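Local coordinates for protein putative endo-1,4-beta-xylanase (Bacteroides thetaiotaomicron VPI-5482, PDB 5MSX) that probably hydrolyses O-glycosidic bonds as a family 43 glycoside hydrolase, consistent with arabinofuranosidase action on the plant pectin RGII, at residues N23-A28 and C347-Y352; G80-S85 and G124-A129; A87-W92 and T109-M114. All blocks are in the same frame, centred on the assembly; numbering follows the deposited sequence.

Contact 1. Residues N23-A28 and C347-Y352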
loop_
_atom_site.group_PDB
_atom_site.type_symbol
_atom_site.label_atom_id
_atom_site.label_comp_id
_atom_site.label_asym_id
_atom_site.label_seq_id
_atom_site.Cartn_x
_atom_site.Cartn_y
_atom_site.Cartn_z
ATOM N N ASN C 23 -22.230 33.379 29.985
ATOM C CA ASN C 23 -21.706 32.673 28.815
ATOM C C ASN C 23 -22.366 31.286 28.700
ATOM O O ASN C 23 -21.909 30.329 29.349
ATOM C CB ASN C 23 -20.201 32.477 28.937
ATOM C CG ASN C 23 -19.636 31.596 27.822
ATOM O OD1 ASN C 23 -20.228 31.472 26.745
ATOM N ND2 ASN C 23 -18.470 31.021 28.067
ATOM N N PRO C 24 -23.416 31.167 27.858
ATOM C CA PRO C 24 -24.099 29.863 27.789
ATOM C C PRO C 24 -23.350 28.783 26.971
ATOM O O PRO C 24 -23.799 27.641 26.936
ATOM C CB PRO C 24 -25.477 30.191 27.166
ATOM C CG PRO C 24 -25.391 31.579 26.615
ATOM C CD PRO C 24 -24.094 32.216 27.070
ATOM N N PHE C 25 -22.235 29.151 26.337
ATOM C CA PHE C 25 -21.447 28.242 25.508
ATOM C C PHE C 25 -20.149 27.743 26.135
ATOM O O PHE C 25 -19.408 26.972 25.492
ATOM C CB PHE C 25 -21.189 28.910 24.169
ATOM C CG PHE C 25 -22.426 29.469 23.574
ATOM C CD1 PHE C 25 -23.433 28.621 23.141
ATOM C CD2 PHE C 25 -22.642 30.832 23.541
ATOM C CE1 PHE C 25 -24.618 29.126 22.644
ATOM C CE2 PHE C 25 -23.825 31.338 23.054
ATOM C CZ PHE C 25 -24.808 30.481 22.591
ATOM N N GLY C 26 -19.891 28.148 27.379
ATOM C CA GLY C 26 -18.837 27.572 28.212
ATOM C C GLY C 26 -17.473 27.543 27.560
ATOM O O GLY C 26 -17.102 28.509 26.892
ATOM N N ASN C 27 -16.748 26.442 27.717
ATOM C CA ASN C 27 -15.393 26.352 27.166
ATOM C C ASN C 27 -15.284 25.309 26.045
ATOM O O ASN C 27 -14.941 24.152 26.278
ATOM C CB ASN C 27 -14.346 26.116 28.265
ATOM C CG ASN C 27 -12.907 26.487 27.804
ATOM O OD1 ASN C 27 -12.674 27.105 26.741
ATOM N ND2 ASN C 27 -11.932 26.079 28.602
ATOM N N ALA C 28 -15.593 25.739 24.827
ATOM C CA ALA C 28 -15.480 24.879 23.643
ATOM C C ALA C 28 -14.027 24.415 23.443
ATOM O O ALA C 28 -13.077 25.037 23.968
ATOM C CB ALA C 28 -15.977 25.634 22.421
ATOM N N CYS C 347 -35.381 25.708 23.759
ATOM C CA CYS C 347 -33.982 26.108 23.632
ATOM C C CYS C 347 -33.863 27.609 23.346
ATOM O O CYS C 347 -33.792 28.030 22.191
ATOM C CB CYS C 347 -33.246 25.300 22.561
ATOM S SG CYS C 347 -31.525 25.845 22.375
ATOM N N LEU C 348 -33.785 28.395 24.419
ATOM C CA LEU C 348 -33.992 29.827 24.353
ATOM C C LEU C 348 -32.821 30.518 25.052
ATOM O O LEU C 348 -32.791 30.682 26.290
ATOM C CB LEU C 348 -35.318 30.159 25.014
ATOM C CG LEU C 348 -36.593 29.572 24.374
ATOM C CD1 LEU C 348 -37.813 29.653 25.307
ATOM C CD2 LEU C 348 -36.912 30.260 23.052
ATOM N N ARG C 349 -31.835 30.900 24.253
ATOM C CA ARG C 349 -30.598 31.422 24.770
ATOM C C ARG C 349 -30.285 32.774 24.195
ATOM O O ARG C 349 -30.746 33.138 23.124
ATOM C CB ARG C 349 -29.449 30.440 24.454
ATOM C CG ARG C 349 -29.694 29.081 25.084
ATOM C CD ARG C 349 -28.446 28.221 25.131
ATOM N NE ARG C 349 -28.070 27.699 23.830
ATOM C CZ ARG C 349 -27.244 26.663 23.651
ATOM N NH1 ARG C 349 -26.689 26.027 24.703
ATOM N NH2 ARG C 349 -26.969 26.253 22.408
ATOM N N THR C 350 -29.434 33.488 24.914
ATOM C CA THR C 350 -28.950 34.800 24.514
ATOM C C THR C 350 -27.426 34.805 24.600
ATOM O O THR C 350 -26.861 34.311 25.576
ATOM C CB THR C 350 -29.545 35.881 25.447
ATOM O OG1 THR C 350 -30.971 35.873 25.292
ATOM C CG2 THR C 350 -29.017 37.268 25.088
ATOM N N GLU C 351 -26.773 35.319 23.559
ATOM C CA GLU C 351 -25.330 35.525 23.560
ATOM C C GLU C 351 -25.035 37.015 23.700
ATOM O O GLU C 351 -25.603 37.828 22.961
ATOM C CB GLU C 351 -24.690 35.046 22.267
ATOM C CG GLU C 351 -23.162 35.083 22.358
ATOM C CD GLU C 351 -22.423 34.572 21.111
ATOM O OE1 GLU C 351 -23.061 34.276 20.064
ATOM O OE2 GLU C 351 -21.158 34.457 21.182
ATOM N N TYR C 352 -24.122 37.345 24.606
ATOM C CA TYR C 352 -23.624 38.701 24.770
ATOM C C TYR C 352 -22.234 38.768 24.169
ATOM O O TYR C 352 -21.576 37.728 23.945
ATOM C CB TYR C 352 -23.567 39.074 26.255
ATOM C CG TYR C 352 -24.923 39.059 26.925
ATOM C CD1 TYR C 352 -25.760 40.178 26.861
ATOM C CD2 TYR C 352 -25.384 37.925 27.616
ATOM C CE1 TYR C 352 -27.022 40.170 27.443
ATOM C CE2 TYR C 352 -26.649 37.908 28.209
ATOM C CZ TYR C 352 -27.464 39.030 28.114
ATOM O OH TYR C 352 -28.708 39.041 28.696
HETATM O O HOH W 1 -26.286 26.719 27.600
#
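In the seam between the glycoside hydrolase family 43 part of the chain and its F5/8 type C part, P24 and F25 of a tight turn lie against R349, T350 and E351 of strand 349-351. N23 to G26 form a type I beta turn with an Asx turn at its start, and the side chain of N23 closes it from within: OD1 of N23 accepts the backbone N of F25, the donor lying well above the carbonyl plane, while ND2 of N23 donates to O of G26 at 3.1 Å. Held in this way, the turn presents two neighbouring hydrophobic groups to the strand. P24 puts CG 3.3 Å from O of T350, and its CB touches CD of R349. The F25 ring is turned with its edge to the strand. With CG of F25 anti to the carbonyl carbon (chi1 -49°), one rim carbon reaches each of two strand side chains: CE2 of F25 is 3.9 Å from CG of E351, and CE1 of F25 lies over a face of the R349 guanidinium, 3.7 Å from CZ of R349. Ring and guanidinium planes stand 69° apart, so this is not a parallel stack.

The charged ends have their main partners outside. R349 forms a salt bridge with E278 and donates to O of G280, whereas the E351 carboxylate pairs with R281 and R366; R281 also makes a cation-pi contact with F25. The lesson of this interface is that a ring edge and a proline can meet apolar and polar atoms alike with no direct hydrogen bond between the segments. The one polar link is a water, which donates to O of P24 at 2.7 Å and accepts from NH1 of R349 at 3.0 Å.

Contact 2. Residues G80-S85 and G124-A129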
loop_
_atom_site.group_PDB
_atom_site.type_symbol
_atom_site.label_atom_id
_atom_site.label_comp_id
_atom_site.label_asym_id
_atom_site.label_seq_id
_atom_site.Cartn_x
_atom_site.Cartn_y
_atom_site.Cartn_z
ATOM N N GLY C 80 -3.051 28.299 7.479
ATOM C CA GLY C 80 -3.372 27.919 6.108
ATOM C C GLY C 80 -4.301 26.716 6.003
ATOM O O GLY C 80 -4.916 26.281 7.002
ATOM N N THR C 81 -4.403 26.198 4.779
ATOM C CA THR C 81 -5.169 25.007 4.492
ATOM C C THR C 81 -4.209 23.829 4.348
ATOM O O THR C 81 -3.010 24.027 4.123
ATOM C CB THR C 81 -6.062 25.151 3.248
ATOM O OG1 THR C 81 -6.738 23.912 2.993
ATOM C CG2 THR C 81 -5.262 25.572 1.980
ATOM N N TYR C 82 -4.741 22.615 4.532
ATOM C CA TYR C 82 -3.994 21.365 4.334
ATOM C C TYR C 82 -4.390 20.720 3.006
ATOM O O TYR C 82 -3.842 19.692 2.650
ATOM C CB TYR C 82 -4.189 20.371 5.533
ATOM C CG TYR C 82 -5.618 19.877 5.754
ATOM C CD1 TYR C 82 -6.131 18.788 5.049
ATOM C CD2 TYR C 82 -6.459 20.506 6.665
ATOM C CE1 TYR C 82 -7.432 18.336 5.259
ATOM C CE2 TYR C 82 -7.748 20.061 6.883
ATOM C CZ TYR C 82 -8.239 18.975 6.188
ATOM O OH TYR C 82 -9.529 18.571 6.403
ATOM N N PHE C 83 -5.327 21.325 2.275
ATOM C CA PHE C 83 -5.893 20.734 1.067
ATOM C C PHE C 83 -6.086 21.843 0.020
ATOM O O PHE C 83 -7.227 22.251 -0.246
ATOM C CB PHE C 83 -7.223 20.072 1.434
ATOM C CG PHE C 83 -7.687 18.980 0.507
ATOM C CD1 PHE C 83 -7.382 18.957 -0.861
ATOM C CD2 PHE C 83 -8.544 18.009 1.002
ATOM C CE1 PHE C 83 -7.881 17.949 -1.682
ATOM C CE2 PHE C 83 -9.048 17.006 0.192
ATOM C CZ PHE C 83 -8.723 16.979 -1.159
ATOM N N PRO C 84 -4.972 22.306 -0.607
ATOM C CA PRO C 84 -5.021 23.442 -1.552
ATOM C C PRO C 84 -6.093 23.372 -2.624
ATOM O O PRO C 84 -6.852 24.318 -2.768
ATOM C CB PRO C 84 -3.610 23.453 -2.144
ATOM C CG PRO C 84 -2.769 22.996 -1.000
ATOM C CD PRO C 84 -3.580 21.853 -0.418
ATOM N N SER C 85 -6.228 22.252 -3.313
ATOM C CA SER C 85 -7.239 22.174 -4.361
ATOM C C SER C 85 -8.696 22.357 -3.885
ATOM O O SER C 85 -9.557 22.747 -4.676
ATOM C CB SER C 85 -7.095 20.888 -5.184
ATOM O OG SER C 85 -7.699 19.760 -4.568
ATOM N N GLY C 124 -0.686 17.991 5.299
ATOM C CA GLY C 124 -0.815 18.130 3.861
ATOM C C GLY C 124 0.514 18.569 3.256
ATOM O O GLY C 124 1.527 18.559 3.952
ATOM N N PRO C 125 0.533 19.006 1.995
ATOM C CA PRO C 125 -0.668 19.228 1.193
ATOM C C PRO C 125 -1.312 17.926 0.757
ATOM O O PRO C 125 -0.623 17.043 0.269
ATOM C CB PRO C 125 -0.139 19.987 -0.034
ATOM C CG PRO C 125 1.304 19.613 -0.106
ATOM C CD PRO C 125 1.740 19.518 1.319
ATOM N N PHE C 126 -2.619 17.818 0.958
ATOM C CA PHE C 126 -3.369 16.702 0.480
ATOM C C PHE C 126 -3.740 16.951 -0.965
ATOM O O PHE C 126 -3.838 18.110 -1.379
ATOM C CB PHE C 126 -4.617 16.480 1.343
ATOM C CG PHE C 126 -4.339 15.763 2.630
ATOM C CD1 PHE C 126 -3.882 16.451 3.743
ATOM C CD2 PHE C 126 -4.522 14.387 2.725
ATOM C CE1 PHE C 126 -3.613 15.789 4.932
ATOM C CE2 PHE C 126 -4.278 13.714 3.924
ATOM C CZ PHE C 126 -3.816 14.412 5.020
ATOM N N LYS C 127 -3.916 15.865 -1.727
ATOM C CA LYS C 127 -4.416 15.935 -3.100
ATOM C C LYS C 127 -5.418 14.850 -3.308
ATOM O O LYS C 127 -5.352 13.824 -2.639
ATOM C CB LYS C 127 -3.292 15.683 -4.116
ATOM C CG LYS C 127 -2.208 16.724 -4.182
ATOM C CD LYS C 127 -1.252 16.397 -5.325
ATOM C CE LYS C 127 0.180 16.742 -4.953
ATOM N NZ LYS C 127 0.345 18.187 -4.600
ATOM N N LEU C 128 -6.321 15.018 -4.260
ATOM C CA LEU C 128 -7.180 13.894 -4.644
ATOM C C LEU C 128 -6.291 12.687 -5.003
ATOM O O LEU C 128 -5.242 12.847 -5.630
ATOM C CB LEU C 128 -8.094 14.250 -5.799
ATOM C CG LEU C 128 -9.294 15.136 -5.476
ATOM C CD1 LEU C 128 -10.133 15.346 -6.719
ATOM C CD2 LEU C 128 -10.140 14.505 -4.381
ATOM N N ALA C 129 -6.693 11.511 -4.529
ATOM C CA ALA C 129 -5.907 10.286 -4.670
ATOM C C ALA C 129 -6.109 9.626 -6.031
ATOM O O ALA C 129 -5.236 8.900 -6.491
ATOM C CB ALA C 129 -6.254 9.318 -3.561
HETATM O O HOH W 2 -4.528 19.858 -3.396
#
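Y82 and F83 interlock with F126 where the loop after strand 78-79 meets the chain leading into strand 127-128, and the fit illustrates how a backbone bond and aromatic packing can occur side by side. The bond runs from N of F126 to O of Y82, 2.8 Å long and nearly straight at 169°. O of Y82 also lies at the edge of the F126 ring, 3.4 Å from CD1 of F126. Beyond it, CD1 of Y82 approaches CD1 of F126 at 3.5 Å, the two ring planes turned 79° apart.

On the other flank the bump is CB of F126, set against a face of the F83 ring in a CH-pi contact, 4.2 Å from its centroid. CG of F83 lies opposite its own backbone N (chi1 -157°), which carries the ring across the F126 backbone until CZ of F83 nears CD2 of L128. Replacing F83 with an alanine would probably open a gap between F126 CB and the L128 side chain and take away the CH-pi partner. P84 lies against P125, which follows a cis peptide bond. Because G124 lacks a beta carbon, there is room for O of Y82, with which one would clash.

A water joins O of F126 to N of S85. The chemistry is thus that of a largely apolar joint in which O of Y82 and N of F126 satisfy each other directly, and O of F126 and N of S85 do so through water.

Contact 3. Residues A87-W92 and T109-M114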
loop_
_atom_site.group_PDB
_atom_site.type_symbol
_atom_site.label_atom_id
_atom_site.label_comp_id
_atom_site.label_asym_id
_atom_site.label_seq_id
_atom_site.Cartn_x
_atom_site.Cartn_y
_atom_site.Cartn_z
ATOM N N ALA C 87 -9.673 24.262 -1.189
ATOM C CA ALA C 87 -9.705 25.393 -0.260
ATOM C C ALA C 87 -10.877 26.401 -0.407
ATOM O O ALA C 87 -11.157 27.139 0.508
ATOM C CB ALA C 87 -8.387 26.139 -0.316
ATOM N N LYS C 88 -11.536 26.435 -1.548
ATOM C CA LYS C 88 -12.678 27.307 -1.752
ATOM C C LYS C 88 -13.928 26.510 -2.082
ATOM O O LYS C 88 -14.942 27.071 -2.482
ATOM C CB LYS C 88 -12.338 28.306 -2.855
ATOM C CG LYS C 88 -10.959 28.943 -2.652
ATOM C CD LYS C 88 -10.871 30.304 -3.304
ATOM C CE LYS C 88 -9.428 30.736 -3.516
ATOM N NZ LYS C 88 -9.358 31.995 -4.317
ATOM N N GLU C 89 -13.886 25.202 -1.859
ATOM C CA GLU C 89 -15.063 24.378 -2.038
ATOM C C GLU C 89 -15.774 24.326 -0.713
ATOM O O GLU C 89 -15.187 24.671 0.298
ATOM C CB GLU C 89 -14.672 22.953 -2.478
ATOM C CG GLU C 89 -13.682 22.915 -3.641
ATOM C CD GLU C 89 -14.124 23.769 -4.813
ATOM O OE1 GLU C 89 -15.267 23.581 -5.274
ATOM O OE2 GLU C 89 -13.329 24.627 -5.253
ATOM N N LYS C 90 -17.027 23.880 -0.734
ATOM C CA LYS C 90 -17.756 23.566 0.487
ATOM C C LYS C 90 -17.244 22.234 1.049
ATOM O O LYS C 90 -17.273 21.230 0.375
ATOM C CB LYS C 90 -19.230 23.477 0.183
ATOM C CG LYS C 90 -20.123 23.488 1.414
ATOM C CD LYS C 90 -21.578 23.508 0.994
ATOM C CE LYS C 90 -22.023 22.194 0.392
ATOM N NZ LYS C 90 -23.509 22.179 0.309
ATOM N N TYR C 91 -16.771 22.257 2.286
ATOM C CA TYR C 91 -15.924 21.217 2.846
ATOM C C TYR C 91 -16.530 20.755 4.176
ATOM O O TYR C 91 -16.578 21.524 5.111
ATOM C CB TYR C 91 -14.533 21.797 3.069
ATOM C CG TYR C 91 -13.507 20.756 3.394
ATOM C CD1 TYR C 91 -12.801 20.114 2.382
ATOM C CD2 TYR C 91 -13.236 20.396 4.720
ATOM C CE1 TYR C 91 -11.843 19.155 2.672
ATOM C CE2 TYR C 91 -12.279 19.421 5.014
ATOM C CZ TYR C 91 -11.586 18.810 3.980
ATOM O OH TYR C 91 -10.626 17.860 4.222
ATOM N N TRP C 92 -17.020 19.533 4.208
ATOM C CA TRP C 92 -17.688 18.950 5.331
ATOM C C TRP C 92 -17.048 17.664 5.811
ATOM O O TRP C 92 -16.651 16.796 5.000
ATOM C CB TRP C 92 -19.109 18.543 4.940
ATOM C CG TRP C 92 -20.046 19.660 4.685
ATOM C CD1 TRP C 92 -19.885 20.972 5.003
ATOM C CD2 TRP C 92 -21.331 19.537 4.101
ATOM N NE1 TRP C 92 -20.980 21.671 4.634
ATOM C CE2 TRP C 92 -21.894 20.812 4.084
ATOM C CE3 TRP C 92 -22.065 18.453 3.602
ATOM C CZ2 TRP C 92 -23.168 21.065 3.554
ATOM C CZ3 TRP C 92 -23.318 18.684 3.063
ATOM C CH2 TRP C 92 -23.868 19.987 3.044
ATOM N N THR C 109 -16.131 15.328 2.722
ATOM C CA THR C 109 -17.316 15.477 1.882
ATOM C C THR C 109 -17.253 16.850 1.226
ATOM O O THR C 109 -17.388 17.867 1.896
ATOM C CB THR C 109 -18.578 15.256 2.691
ATOM O OG1 THR C 109 -18.545 13.921 3.195
ATOM C CG2 THR C 109 -19.851 15.446 1.854
ATOM N N ILE C 110 -16.987 16.861 -0.084
ATOM C CA ILE C 110 -16.663 18.106 -0.800
ATOM C C ILE C 110 -17.779 18.377 -1.793
ATOM O O ILE C 110 -18.111 17.525 -2.628
ATOM C CB ILE C 110 -15.261 18.057 -1.440
ATOM C CG1 ILE C 110 -14.223 17.622 -0.392
ATOM C CG2 ILE C 110 -14.871 19.421 -2.007
ATOM C CD1 ILE C 110 -12.755 17.750 -0.790
ATOM N N ASN C 111 -18.409 19.543 -1.625
ATOM C CA ASN C 111 -19.635 19.921 -2.351
ATOM C C ASN C 111 -20.665 18.816 -2.343
ATOM O O ASN C 111 -21.231 18.489 -3.371
ATOM C CB ASN C 111 -19.294 20.385 -3.776
ATOM C CG ASN C 111 -18.325 21.544 -3.768
ATOM O OD1 ASN C 111 -18.456 22.471 -2.974
ATOM N ND2 ASN C 111 -17.329 21.489 -4.619
ATOM N N GLY C 112 -20.887 18.224 -1.163
ATOM C CA GLY C 112 -21.870 17.141 -0.987
ATOM C C GLY C 112 -21.436 15.698 -1.231
ATOM O O GLY C 112 -22.243 14.768 -1.064
ATOM N N TYR C 113 -20.184 15.474 -1.621
ATOM C CA TYR C 113 -19.766 14.130 -2.066
ATOM C C TYR C 113 -18.421 13.731 -1.482
ATOM O O TYR C 113 -17.537 14.557 -1.337
ATOM C CB TYR C 113 -19.737 14.041 -3.613
ATOM C CG TYR C 113 -21.107 14.110 -4.229
ATOM C CD1 TYR C 113 -21.705 15.324 -4.510
ATOM C CD2 TYR C 113 -21.815 12.956 -4.517
ATOM C CE1 TYR C 113 -22.975 15.381 -5.074
ATOM C CE2 TYR C 113 -23.071 13.005 -5.083
ATOM C CZ TYR C 113 -23.641 14.221 -5.349
ATOM O OH TYR C 113 -24.898 14.255 -5.879
ATOM N N MET C 114 -18.285 12.447 -1.155
ATOM C CA MET C 114 -17.057 11.948 -0.551
ATOM C C MET C 114 -15.969 11.738 -1.607
ATOM O O MET C 114 -16.271 11.191 -2.668
ATOM C CB MET C 114 -17.339 10.645 0.172
ATOM C CG MET C 114 -18.281 10.850 1.363
ATOM S SD MET C 114 -18.703 9.318 2.178
ATOM C CE MET C 114 -19.399 8.329 0.842
HETATM O O HOH W 3 -19.500 19.434 1.169
#
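In the family 43 part of the chain, which in this family is a five-bladed beta-propeller, Y91 and W92 pair antiparallel with T109 and I110, the first strand of a beta hairpin. W92 and T109 form the hydrogen-bonded pair: N of T109 donates to O of W92 at 2.8 Å and N of W92 to O of T109 at 2.9 Å. Y91 and I110 form the non-hydrogen-bonded pair, with CD1 of I110 against CE1 of the Y91 ring on the opposite face of the sheet from W92 and T109. One step further, N of N111 donates to O of K90 at 2.9 Å.

There the hairpin turns, as a type I' turn from I110 to Y113, and the N111 side chain carries the pairing on. Its amide uses both ends: OD1 accepts from N of K90, the donor tilted from the carbonyl plane, and ND2 reaches OE1 of E89. With CG anti to the carbonyl carbon (chi1 -57°), the N111 amide folds back toward 89-90. Outside the pairing, N of Y91 finds OG of S62, and NZ of K90 bonds to O of L59. The face carrying W92 and T109 probably borders the active site, since OG1 of T109 accepts from N of D154.

A water donates to O of K90 and O of T109 and accepts from N of G112, lying over one face of the W92 indole, as does CE of K90. The carboxylate of E89 meets the amide with planes 84° apart, OE1 taking ND2 of N111 on its anti lone pair at 3.0 Å.

In the fold
Contacts 2 and 3 form one continuous region, their centres 12 Å apart: OH of Y82 meets OH of Y91 at 2.5 Å, probably a hydrogen bond, and CE2 of F83 packs on CD1 of I110 at 3.9 Å. Strands 113-119 and 127-128 are neighbours in one sheet, and contact 3 is nested within the loop closed by contact 2. Contact 3 lies nearer the active site: the W92 side chain is about 5 Å from that of D36, the predicted proton acceptor, and the T109 side chain about 5 Å from that of D154, predicted to tune the proton donor. Contact 1 stands apart, its centre about 34 Å from that of contact 2; the E351 side chain is about 9 Å from a bound calcium ion.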